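Long-range contacts in bifunctional enzyme cysn/cysc (Mycobacterium tuberculosis, PDB 4BZX), which transfers a phosphate from ATP to the 3'-hydroxyl of adenosine-5'-phosphosulfate, the kinase step of sulfate activation: residues Ser18-Leu23 with Arg158-Gln163; Asp111-Asp116 with Leu154-Ser159; Ala35-Gly40 with Leu78-Ala83. All blocks are in the same frame, centred on the assembly; numbering follows the deposited sequence.

Interaction 1 of 3, residues Ser18-Leu23 with Arg158-Gln163; sequences SSVAML and RSIDEQ. With MG (magnesium ion), chain N; ANP (phosphoaminophosphonic acid-adenylate ester), chain D.
Ile-160 reaches across to helix 17-30 with both branches: CD1 meets Ser-19 CB at 3.7 Å, and CG2 lies 3.9 Å from Leu-23 CD2. That same methyl of Leu-23 also rests on the first turn of helix 160-172, 3.3 Å from Asp-161 CA, while Asp-161 OD1 pairs with Lys-27. Further in, Val-20 CG2 comes within 3.4 Å of Gln-163 OE1, the two side chains crossing at about a right angle. The nucleotide analogue completes the contact. With CG1 beside its backbone N (chi1 -62°), Ile-160 lays that carbon 3.5 Å from C5 of the adenine. Amine N6 donates to Arg-158 O at 2.8 Å, nearly straight at 173°, and to Gln-163 OE1. At the other end Ser-19 grips O2A twice, through N and OG, and Ser-18 N donates to O2B. Ser-18 OG binds the magnesium ion at 2.1 Å, alongside O2G, O2B and three waters. One shell out, Ser-159 at the N-cap accepts from Glu-162 N, holding the turn that presents Arg-158 O. The chemistry divides plainly: the start of helix 17-30, where a probable Walker A P-loop ends, takes phosphates and metal, while Arg-158 and Gln-163 offer acceptors suited to an adenine amino group.

Interaction 2 of 3, residues Asp111-Asp116 with Leu154-Ser159; sequences DTPLQD and LTPDRS. With ANP (phosphoaminophosphonic acid-adenylate ester), chain D; EDO (1,2-ethanediol), chain E.
Asp-111 joins Leu-154 by the one direct hydrogen bond between the two segments: its backbone N donates to Leu-154 O at 2.8 Å, a bent bond with 140° at the hydrogen. The Asp-111 side chain leads outward from here. CB lies 3.7 Å from that same carbonyl oxygen, Leu-154 O. From there CG turns anti to the backbone N, chi1 -171°, which brings the carboxylate toward an ethanediol molecule, probably from the crystallisation liquor. OD1 is 3.0 Å from O2 of this diol, whose hydroxyl also has Thr-112 O in reach, so its proton is not settled. OD2, the other carboxylate oxygen, forms salt bridges with Arg-146 and Arg-153; two positive partners would be expected to keep the carboxylate ionised.

The backbone carbonyl of Asp-111 turns to Pro-156, whose CD packs 3.6 Å from Asp-111 O. The Pro-156 ring then continues past Thr-112 OG1 to Pro-113, where Pro-156 CG and Pro-113 CD are 4.2 Å apart. Thr-112 OG1 is hydrogen-bonded to Ser-15 O and to a water, which in turn makes a weak bond to Leu-154 O. Pro-156 centres an inverse gamma turn, closed by Asp-157 N on Thr-155 O.

In the fold, these are the exits of two neighbouring parallel strands, 104-110 and 152-154, the second at the sheet's edge. Residues 111-116 run on into helix 114-120, whose Arg-120 touches both Thr-112 and Pro-156; residues 154-159 lead by way of Arg-158, which binds the adenine through its backbone O, into helix 160-172, against which Leu-154 packs.

Interaction 3 of 3, residues Ala35-Gly40 with Leu78-Ala83; sequences AYVLDG and LVLVPA. With ADX (adenosine-5'-phosphosulfate), chain C.
Val-37 spreads its two methyls over strand 78-82: CG2 lies 4.0 Å from Leu-80 CD1, the side chains crossing at a slant, while CG1 sits 3.7 Å from Pro-82 CD, nearly at right angles. Ala-35 shares this face, which helix 17-30 covers through Val-24 on Leu-80. On the other face Leu-38 CD1 meets Val-79 CG1 at 3.8 Å, beneath Leu-72 of helix 55-74. Asp-39 stands across the Pro-82 ring, Asp-39 OD2 lying 3.5 Å from Pro-82 CG; CG of Asp-39 anti to the backbone N (chi1 -176°) directs that oxygen to Ser-18 OG, its hydrogen-bond partner.

In the parallel ladder, Tyr-36 bonds to both neighbours of its bridge partner Val-79, N to Leu-78 O and O to Leu-80 N. Leu-38 N to Leu-80 O and Gly-40 N to Pro-82 O carry the pattern past strand 35-37. Proline lacks the N-H that would continue the series, and the buried Leu-38 O has no hydrogen-bond partner in the model; Val-81 CA, Val-81 CG1 and Pro-82 CD pack against it. Ala-83 CA lies 3.3 Å from O2A of adenosine-5'-phosphosulfate. Apolar strand pairing thus gives way to polar chemistry: Asp-39 holds the magnesium-binding Ser-18, and Gly-40 and Ala-83 border the substrate's phosphate.

In the fold
From the N terminus, strand 5-10 leads through the probable P-loop into helix 17-30, the first half of interaction 1. The chain then enters strand 35-37, and interaction 3 closes its loop at strand 78-82, after helix 55-74 has crossed between them. Interaction 2 opens later, at the end of strand 104-110, and closes just after strand 152-154. Interaction 1 closes last, on residues 158-163, so its long loop encloses interaction 3; it shares Arg-158 and Ser-159 with interaction 2. Interactions 2 and 3 follow in series, about 9 Å apart at their nearest atoms. Interaction 1 bridges them: Ser-18 touches Asp-39, and Val-20 packs on Leu-154, so helix 17-30 meets residues at both outermost strands, 35-37 and 152-154.

Interaction 1 of 3, residues Ser18-Leu23 with Arg158-Gln163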
loop_
_atom_site.group_PDB
_atom_site.type_symbol
_atom_site.label_atom_id
_atom_site.label_comp_id
_atom_site.label_asym_id
_atom_site.label_seq_id
_atom_site.Cartn_x
_atom_site.Cartn_y
_atom_site.Cartn_z
ATOM N N SER A 18 1.731 5.894 -1.875
ATOM C CA SER A 18 0.597 6.839 -1.875
ATOM C C SER A 18 0.575 7.677 -3.146
ATOM O O SER A 18 -0.499 7.857 -3.784
ATOM C CB SER A 18 0.620 7.808 -0.680
ATOM O OG SER A 18 0.464 7.090 0.539
ATOM N N SER A 19 1.753 8.089 -3.627
ATOM C CA SER A 19 1.822 8.856 -4.861
ATOM C C SER A 19 1.336 8.116 -6.083
ATOM O O SER A 19 0.520 8.654 -6.873
ATOM C CB SER A 19 3.296 9.318 -5.124
ATOM O OG SER A 19 3.621 10.209 -4.084
ATOM N N VAL A 20 1.834 6.877 -6.237
ATOM C CA VAL A 20 1.388 6.023 -7.294
ATOM C C VAL A 20 -0.077 5.685 -7.168
ATOM O O VAL A 20 -0.803 5.814 -8.171
ATOM C CB VAL A 20 2.229 4.737 -7.399
ATOM C CG1 VAL A 20 1.667 3.880 -8.510
ATOM C CG2 VAL A 20 3.659 5.134 -7.668
ATOM N N ALA A 21 -0.526 5.355 -5.974
ATOM C CA ALA A 21 -1.959 4.967 -5.766
ATOM C C ALA A 21 -2.894 6.146 -6.161
ATOM O O ALA A 21 -3.905 5.987 -6.825
ATOM C CB ALA A 21 -2.218 4.597 -4.300
ATOM N N MET A 22 -2.529 7.335 -5.755
ATOM C CA MET A 22 -3.384 8.470 -6.035
ATOM C C MET A 22 -3.423 8.831 -7.531
ATOM O O MET A 22 -4.479 9.264 -8.061
ATOM C CB MET A 22 -2.949 9.671 -5.205
ATOM C CG MET A 22 -3.248 9.474 -3.729
ATOM S SD MET A 22 -4.964 9.383 -3.164
ATOM C CE MET A 22 -5.488 11.086 -3.401
ATOM N N LEU A 23 -2.307 8.663 -8.208
ATOM C CA LEU A 23 -2.276 8.933 -9.631
ATOM C C LEU A 23 -3.045 7.875 -10.404
ATOM O O LEU A 23 -3.749 8.194 -11.389
ATOM C CB LEU A 23 -0.832 9.080 -10.146
ATOM C CG LEU A 23 -0.728 9.629 -11.564
ATOM C CD1 LEU A 23 -1.648 10.846 -11.790
ATOM C CD2 LEU A 23 0.735 10.043 -11.766
ATOM N N ARG A 158 11.333 5.463 -13.350
ATOM C CA ARG A 158 10.489 6.349 -14.208
ATOM C C ARG A 158 9.560 7.280 -13.425
ATOM O O ARG A 158 9.650 7.308 -12.254
ATOM C CB ARG A 158 9.724 5.536 -15.285
ATOM C CG ARG A 158 8.611 4.705 -14.646
ATOM C CD ARG A 158 8.086 3.644 -15.619
ATOM N NE ARG A 158 9.057 2.544 -15.721
ATOM C CZ ARG A 158 8.896 1.450 -16.463
ATOM N NH1 ARG A 158 7.791 1.276 -17.174
ATOM N NH2 ARG A 158 9.842 0.520 -16.440
ATOM N N SER A 159 8.828 8.171 -14.118
ATOM C CA SER A 159 8.042 9.130 -13.401
ATOM C C SER A 159 6.945 8.400 -12.628
ATOM O O SER A 159 6.597 7.230 -12.898
ATOM C CB SER A 159 7.421 10.180 -14.316
ATOM O OG SER A 159 6.435 9.621 -15.142
ATOM N N ILE A 160 6.406 9.096 -11.644
ATOM C CA ILE A 160 5.235 8.555 -10.958
ATOM C C ILE A 160 4.156 8.294 -12.013
ATOM O O ILE A 160 3.411 7.312 -11.891
ATOM C CB ILE A 160 4.783 9.541 -9.893
ATOM C CG1 ILE A 160 5.922 9.698 -8.880
ATOM C CG2 ILE A 160 3.506 9.097 -9.243
ATOM C CD1 ILE A 160 5.565 10.540 -7.711
ATOM N N ASP A 161 3.993 9.189 -13.000
ATOM C CA ASP A 161 2.913 9.047 -14.023
ATOM C C ASP A 161 3.120 7.734 -14.763
ATOM O O ASP A 161 2.160 6.979 -14.974
ATOM C CB ASP A 161 2.864 10.228 -15.033
ATOM C CG ASP A 161 1.649 10.188 -15.956
ATOM O OD1 ASP A 161 0.518 10.089 -15.472
ATOM O OD2 ASP A 161 1.831 10.224 -17.177
ATOM N N GLU A 162 4.361 7.424 -15.089
ATOM C CA GLU A 162 4.651 6.152 -15.758
ATOM C C GLU A 162 4.438 4.890 -14.874
ATOM O O GLU A 162 4.027 3.810 -15.370
ATOM C CB GLU A 162 6.062 6.168 -16.365
ATOM C CG GLU A 162 6.188 7.013 -17.662
ATOM C CD GLU A 162 7.612 7.084 -18.267
ATOM O OE1 GLU A 162 8.610 6.715 -17.590
ATOM O OE2 GLU A 162 7.750 7.527 -19.433
ATOM N N GLN A 163 4.806 4.993 -13.606
ATOM C CA GLN A 163 4.574 3.940 -12.643
ATOM C C GLN A 163 3.070 3.681 -12.512
ATOM O O GLN A 163 2.645 2.522 -12.445
ATOM C CB GLN A 163 5.169 4.259 -11.274
ATOM C CG GLN A 163 6.677 4.217 -11.320
ATOM C CD GLN A 163 7.276 4.573 -10.001
ATOM O OE1 GLN A 163 6.658 5.276 -9.220
ATOM N NE2 GLN A 163 8.474 4.072 -9.731
HETATM MG MG MG N . 2.008 7.051 2.006
HETATM P PG ANP D . 4.696 6.424 3.635
HETATM O O1G ANP D . 5.588 7.107 4.618
HETATM O O2G ANP D . 3.340 7.087 3.593
HETATM O O3G ANP D . 4.526 4.856 3.866
HETATM P PB ANP D . 4.835 6.345 0.645
HETATM O O1B ANP D . 5.407 4.992 0.221
HETATM O O2B ANP D . 3.353 6.547 0.526
HETATM N N3B ANP D . 5.358 6.791 2.116
HETATM P PA ANP D . 4.976 8.781 -0.943
HETATM O O1A ANP D . 4.466 9.698 0.121
HETATM O O2A ANP D . 4.022 8.397 -2.037
HETATM O O3A ANP D . 5.640 7.497 -0.275
HETATM O "O5'" ANP D . 6.346 9.307 -1.690
HETATM C "C5'" ANP D . 7.522 9.721 -1.070
HETATM C "C4'" ANP D . 8.217 10.625 -2.101
HETATM O "O4'" ANP D . 8.901 9.861 -3.018
HETATM C "C3'" ANP D . 7.209 11.443 -2.878
HETATM O "O3'" ANP D . 7.241 12.776 -2.354
HETATM C "C2'" ANP D . 7.640 11.380 -4.301
HETATM O "O2'" ANP D . 7.969 12.692 -4.729
HETATM C "C1'" ANP D . 8.855 10.532 -4.299
HETATM N N9 ANP D . 8.699 9.593 -5.396
HETATM C C8 ANP D . 7.980 8.436 -5.358
HETATM N N7 ANP D . 8.058 7.776 -6.545
HETATM C C5 ANP D . 8.816 8.555 -7.366
HETATM C C6 ANP D . 9.321 8.474 -8.754
HETATM N N6 ANP D . 8.966 7.419 -9.510
HETATM N N1 ANP D . 10.116 9.486 -9.223
HETATM C C2 ANP D . 10.449 10.557 -8.469
HETATM N N3 ANP D . 10.051 10.683 -7.196
HETATM C C4 ANP D . 9.249 9.742 -6.605
HETATM O O HOH W 1 2.482 9.082 1.633
HETATM O O HOH W 2 1.190 5.205 2.333
HETATM O O HOH W 3 0.483 7.845 3.275
#

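Interaction 2 of 3, residues Asp111-Asp116 with Leu154-Ser159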
loop_
_atom_site.group_PDB
_atom_site.type_symbol
_atom_site.label_atom_id
_atom_site.label_comp_id
_atom_site.label_asym_id
_atom_site.label_seq_id
_atom_site.Cartn_x
_atom_site.Cartn_y
_atom_site.Cartn_z
ATOM N N ASP A 111 9.587 -0.970 -4.701
ATOM C CA ASP A 111 10.913 -1.332 -4.319
ATOM C C ASP A 111 11.888 -0.179 -4.576
ATOM O O ASP A 111 12.657 -0.161 -5.555
ATOM C CB ASP A 111 11.308 -2.625 -5.035
ATOM C CG ASP A 111 12.585 -3.213 -4.547
ATOM O OD1 ASP A 111 13.194 -2.634 -3.588
ATOM O OD2 ASP A 111 12.952 -4.277 -5.138
ATOM N N THR A 112 11.905 0.746 -3.636
ATOM C CA THR A 112 12.836 1.867 -3.596
ATOM C C THR A 112 13.807 1.574 -2.435
ATOM O O THR A 112 13.382 1.292 -1.308
ATOM C CB THR A 112 12.090 3.171 -3.347
ATOM O OG1 THR A 112 11.161 3.408 -4.423
ATOM C CG2 THR A 112 13.057 4.350 -3.234
ATOM N N PRO A 113 15.108 1.606 -2.716
ATOM C CA PRO A 113 16.054 1.319 -1.646
ATOM C C PRO A 113 15.919 2.251 -0.441
ATOM O O PRO A 113 15.592 3.450 -0.618
ATOM C CB PRO A 113 17.398 1.572 -2.295
ATOM C CG PRO A 113 17.167 1.451 -3.771
ATOM C CD PRO A 113 15.752 1.854 -4.024
ATOM N N LEU A 114 16.227 1.730 0.747
ATOM C CA LEU A 114 16.141 2.504 1.971
ATOM C C LEU A 114 16.910 3.803 1.844
ATOM O O LEU A 114 16.422 4.879 2.210
ATOM C CB LEU A 114 16.680 1.707 3.154
ATOM C CG LEU A 114 16.881 2.541 4.430
ATOM C CD1 LEU A 114 15.531 2.809 5.045
ATOM C CD2 LEU A 114 17.777 1.879 5.472
ATOM N N GLN A 115 18.109 3.724 1.250
ATOM C CA GLN A 115 18.939 4.921 1.101
ATOM C C GLN A 115 18.186 5.991 0.328
ATOM O O GLN A 115 18.254 7.160 0.695
ATOM C CB GLN A 115 20.269 4.609 0.349
ATOM C CG GLN A 115 21.166 3.580 1.045
ATOM C CD GLN A 115 20.497 2.223 1.374
ATOM O OE1 GLN A 115 19.779 1.602 0.529
ATOM N NE2 GLN A 115 20.725 1.746 2.623
ATOM N N ASP A 116 17.474 5.612 -0.727
ATOM C CA ASP A 116 16.704 6.587 -1.534
ATOM C C ASP A 116 15.469 7.152 -0.819
ATOM O O ASP A 116 15.156 8.337 -0.947
ATOM C CB ASP A 116 16.261 5.969 -2.861
ATOM C CG ASP A 116 17.442 5.757 -3.822
ATOM O OD1 ASP A 116 18.147 6.726 -4.105
ATOM O OD2 ASP A 116 17.679 4.633 -4.250
ATOM N N LEU A 154 7.656 -1.900 -8.751
ATOM C CA LEU A 154 7.918 -0.581 -9.240
ATOM C C LEU A 154 9.255 -0.201 -8.673
ATOM O O LEU A 154 9.530 -0.469 -7.487
ATOM C CB LEU A 154 6.866 0.402 -8.711
ATOM C CG LEU A 154 5.488 0.100 -9.214
ATOM C CD1 LEU A 154 4.478 1.073 -8.555
ATOM C CD2 LEU A 154 5.400 0.221 -10.713
ATOM N N THR A 155 10.078 0.407 -9.532
ATOM C CA THR A 155 11.407 0.855 -9.145
ATOM C C THR A 155 11.577 2.318 -9.480
ATOM O O THR A 155 10.933 2.855 -10.361
ATOM C CB THR A 155 12.463 0.039 -9.889
ATOM O OG1 THR A 155 12.259 0.139 -11.296
ATOM C CG2 THR A 155 12.363 -1.457 -9.535
ATOM N N PRO A 156 12.554 2.963 -8.861
ATOM C CA PRO A 156 12.600 4.356 -9.226
ATOM C C PRO A 156 13.290 4.651 -10.553
ATOM O O PRO A 156 14.067 5.541 -10.638
ATOM C CB PRO A 156 13.321 5.002 -8.034
ATOM C CG PRO A 156 14.043 3.892 -7.335
ATOM C CD PRO A 156 13.404 2.610 -7.726
ATOM N N ASP A 157 12.867 3.969 -11.611
ATOM C CA ASP A 157 13.383 4.118 -12.948
ATOM C C ASP A 157 12.511 5.021 -13.838
ATOM O O ASP A 157 12.852 5.253 -15.002
ATOM C CB ASP A 157 13.489 2.719 -13.591
ATOM C CG ASP A 157 12.113 2.103 -13.978
ATOM O OD1 ASP A 157 11.019 2.594 -13.575
ATOM O OD2 ASP A 157 12.145 1.101 -14.725
ATOM N N ARG A 158 11.333 5.463 -13.350
ATOM C CA ARG A 158 10.489 6.349 -14.208
ATOM C C ARG A 158 9.560 7.280 -13.425
ATOM O O ARG A 158 9.650 7.308 -12.254
ATOM C CB ARG A 158 9.724 5.536 -15.285
ATOM C CG ARG A 158 8.611 4.705 -14.646
ATOM C CD ARG A 158 8.086 3.644 -15.619
ATOM N NE ARG A 158 9.057 2.544 -15.721
ATOM C CZ ARG A 158 8.896 1.450 -16.463
ATOM N NH1 ARG A 158 7.791 1.276 -17.174
ATOM N NH2 ARG A 158 9.842 0.520 -16.440
ATOM N N SER A 159 8.828 8.171 -14.118
ATOM C CA SER A 159 8.042 9.130 -13.401
ATOM C C SER A 159 6.945 8.400 -12.628
ATOM O O SER A 159 6.597 7.230 -12.898
ATOM C CB SER A 159 7.421 10.180 -14.316
ATOM O OG SER A 159 6.435 9.621 -15.142
HETATM P PG ANP D . 4.696 6.424 3.635
HETATM O O1G ANP D . 5.588 7.107 4.618
HETATM O O2G ANP D . 3.340 7.087 3.593
HETATM O O3G ANP D . 4.526 4.856 3.866
HETATM P PB ANP D . 4.835 6.345 0.645
HETATM O O1B ANP D . 5.407 4.992 0.221
HETATM O O2B ANP D . 3.353 6.547 0.526
HETATM N N3B ANP D . 5.358 6.791 2.116
HETATM P PA ANP D . 4.976 8.781 -0.943
HETATM O O1A ANP D . 4.466 9.698 0.121
HETATM O O2A ANP D . 4.022 8.397 -2.037
HETATM O O3A ANP D . 5.640 7.497 -0.275
HETATM O "O5'" ANP D . 6.346 9.307 -1.690
HETATM C "C5'" ANP D . 7.522 9.721 -1.070
HETATM C "C4'" ANP D . 8.217 10.625 -2.101
HETATM O "O4'" ANP D . 8.901 9.861 -3.018
HETATM C "C3'" ANP D . 7.209 11.443 -2.878
HETATM O "O3'" ANP D . 7.241 12.776 -2.354
HETATM C "C2'" ANP D . 7.640 11.380 -4.301
HETATM O "O2'" ANP D . 7.969 12.692 -4.729
HETATM C "C1'" ANP D . 8.855 10.532 -4.299
HETATM N N9 ANP D . 8.699 9.593 -5.396
HETATM C C8 ANP D . 7.980 8.436 -5.358
HETATM N N7 ANP D . 8.058 7.776 -6.545
HETATM C C5 ANP D . 8.816 8.555 -7.366
HETATM C C6 ANP D . 9.321 8.474 -8.754
HETATM N N6 ANP D . 8.966 7.419 -9.510
HETATM N N1 ANP D . 10.116 9.486 -9.223
HETATM C C2 ANP D . 10.449 10.557 -8.469
HETATM N N3 ANP D . 10.051 10.683 -7.196
HETATM C C4 ANP D . 9.249 9.742 -6.605
HETATM C C1 EDO E . 13.927 -2.560 0.660
HETATM O O1 EDO E . 13.690 -3.820 1.298
HETATM C C2 EDO E . 12.679 -2.327 -0.181
HETATM O O2 EDO E . 12.742 -1.191 -1.027
HETATM O O HOH W 4 9.499 2.353 -6.124
#

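Interaction 3 of 3, residues Ala35-Gly40 with Leu78-Ala83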
loop_
_atom_site.group_PDB
_atom_site.type_symbol
_atom_site.label_atom_id
_atom_site.label_comp_id
_atom_site.label_asym_id
_atom_site.label_seq_id
_atom_site.Cartn_x
_atom_site.Cartn_y
_atom_site.Cartn_z
ATOM N N ALA A 35 -12.615 4.114 -8.990
ATOM C CA ALA A 35 -11.441 3.729 -8.185
ATOM C C ALA A 35 -11.471 4.511 -6.897
ATOM O O ALA A 35 -11.935 5.655 -6.868
ATOM C CB ALA A 35 -10.132 4.053 -8.923
ATOM N N TYR A 36 -10.884 3.920 -5.862
ATOM C CA TYR A 36 -10.759 4.574 -4.562
ATOM C C TYR A 36 -9.536 4.163 -3.843
ATOM O O TYR A 36 -9.219 2.950 -3.802
ATOM C CB TYR A 36 -12.020 4.163 -3.744
ATOM C CG TYR A 36 -12.204 5.059 -2.543
ATOM C CD1 TYR A 36 -12.747 6.324 -2.677
ATOM C CD2 TYR A 36 -11.883 4.614 -1.315
ATOM C CE1 TYR A 36 -12.897 7.180 -1.574
ATOM C CE2 TYR A 36 -12.049 5.443 -0.202
ATOM C CZ TYR A 36 -12.552 6.697 -0.351
ATOM O OH TYR A 36 -12.647 7.418 0.795
ATOM N N VAL A 37 -8.904 5.117 -3.185
ATOM C CA VAL A 37 -7.680 4.869 -2.437
ATOM C C VAL A 37 -7.953 4.735 -0.946
ATOM O O VAL A 37 -8.565 5.622 -0.326
ATOM C CB VAL A 37 -6.647 5.980 -2.641
ATOM C CG1 VAL A 37 -5.396 5.730 -1.786
ATOM C CG2 VAL A 37 -6.253 6.116 -4.092
ATOM N N LEU A 38 -7.566 3.620 -0.388
ATOM C CA LEU A 38 -7.628 3.418 1.112
ATOM C C LEU A 38 -6.215 3.541 1.606
ATOM O O LEU A 38 -5.492 2.525 1.587
ATOM C CB LEU A 38 -8.142 2.041 1.538
ATOM C CG LEU A 38 -9.567 1.726 1.236
ATOM C CD1 LEU A 38 -9.811 0.258 1.587
ATOM C CD2 LEU A 38 -10.542 2.660 1.958
ATOM N N ASP A 39 -5.817 4.721 2.038
ATOM C CA ASP A 39 -4.399 4.996 2.386
ATOM C C ASP A 39 -4.175 4.750 3.863
ATOM O O ASP A 39 -4.889 5.328 4.706
ATOM C CB ASP A 39 -4.117 6.446 2.004
ATOM C CG ASP A 39 -2.644 6.870 2.210
ATOM O OD1 ASP A 39 -2.179 6.930 3.353
ATOM O OD2 ASP A 39 -2.004 7.207 1.218
ATOM N N GLY A 40 -3.246 3.887 4.198
ATOM C CA GLY A 40 -2.909 3.546 5.572
ATOM C C GLY A 40 -2.744 4.744 6.474
ATOM O O GLY A 40 -3.301 4.788 7.578
ATOM N N LEU A 78 -12.470 -0.274 -8.005
ATOM C CA LEU A 78 -11.085 -0.656 -8.025
ATOM C C LEU A 78 -10.409 0.019 -6.820
ATOM O O LEU A 78 -10.205 1.220 -6.776
ATOM C CB LEU A 78 -10.407 -0.187 -9.338
ATOM C CG LEU A 78 -9.014 -0.724 -9.641
ATOM C CD1 LEU A 78 -7.968 -0.075 -8.809
ATOM C CD2 LEU A 78 -8.962 -2.248 -9.557
ATOM N N VAL A 79 -9.993 -0.805 -5.888
ATOM C CA VAL A 79 -9.475 -0.306 -4.622
ATOM C C VAL A 79 -7.949 -0.320 -4.608
ATOM O O VAL A 79 -7.367 -1.332 -4.898
ATOM C CB VAL A 79 -10.013 -1.137 -3.453
ATOM C CG1 VAL A 79 -9.541 -0.572 -2.121
ATOM C CG2 VAL A 79 -11.545 -1.208 -3.495
ATOM N N LEU A 80 -7.335 0.797 -4.186
ATOM C CA LEU A 80 -5.872 0.955 -4.178
ATOM C C LEU A 80 -5.507 1.094 -2.694
ATOM O O LEU A 80 -6.072 1.968 -2.053
ATOM C CB LEU A 80 -5.460 2.186 -4.948
ATOM C CG LEU A 80 -5.914 2.056 -6.409
ATOM C CD1 LEU A 80 -6.428 3.336 -6.995
ATOM C CD2 LEU A 80 -4.793 1.453 -7.210
ATOM N N VAL A 81 -4.625 0.240 -2.168
ATOM C CA VAL A 81 -4.268 0.269 -0.751
ATOM C C VAL A 81 -2.767 0.493 -0.519
ATOM O O VAL A 81 -2.001 -0.470 -0.474
ATOM C CB VAL A 81 -4.723 -1.004 -0.023
ATOM C CG1 VAL A 81 -4.404 -0.868 1.461
ATOM C CG2 VAL A 81 -6.180 -1.369 -0.310
ATOM N N PRO A 82 -2.372 1.780 -0.378
ATOM C CA PRO A 82 -0.999 2.068 -0.041
ATOM C C PRO A 82 -0.781 1.999 1.444
ATOM O O PRO A 82 -1.283 2.864 2.214
ATOM C CB PRO A 82 -0.803 3.448 -0.596
ATOM C CG PRO A 82 -2.132 4.087 -0.450
ATOM C CD PRO A 82 -3.079 3.037 -0.798
ATOM N N ALA A 83 -0.162 0.914 1.878
ATOM C CA ALA A 83 0.151 0.699 3.298
ATOM C C ALA A 83 1.446 -0.052 3.380
ATOM O O ALA A 83 1.749 -0.821 2.504
ATOM C CB ALA A 83 -0.886 -0.107 3.955
HETATM S SB ADX C . 1.541 -0.493 8.491
HETATM O O1B ADX C . 1.195 -1.005 7.188
HETATM O O2B ADX C . 2.818 -0.983 8.983
HETATM O O3B ADX C . 0.475 -0.678 9.513
HETATM P PA ADX C . 0.819 2.148 7.545
HETATM O O1A ADX C . -0.581 1.965 8.042
HETATM O O2A ADX C . 1.060 2.163 6.095
HETATM O O3A ADX C . 1.740 1.057 8.341
HETATM O "O5'" ADX C . 1.327 3.500 8.241
HETATM C "C5'" ADX C . 2.577 3.981 7.826
HETATM C "C4'" ADX C . 2.445 5.517 7.899
HETATM O "O4'" ADX C . 2.736 5.992 9.228
HETATM C "C3'" ADX C . 3.420 6.104 6.925
HETATM O "O3'" ADX C . 2.712 7.158 6.221
HETATM C "C2'" ADX C . 4.493 6.582 7.819
HETATM O "O2'" ADX C . 4.981 7.802 7.209
HETATM C "C1'" ADX C . 3.960 6.818 9.211
HETATM N N9 ADX C . 4.632 6.277 10.384
HETATM C C8 ADX C . 4.648 6.868 11.624
HETATM N N7 ADX C . 5.278 6.129 12.511
HETATM C C5 ADX C . 5.708 5.026 11.836
HETATM C C6 ADX C . 6.499 3.885 12.239
HETATM N N6 ADX C . 6.902 3.765 13.524
HETATM N N1 ADX C . 6.756 2.971 11.276
HETATM C C2 ADX C . 6.341 3.134 10.034
HETATM N N3 ADX C . 5.620 4.196 9.576
HETATM C C4 ADX C . 5.284 5.135 10.465
#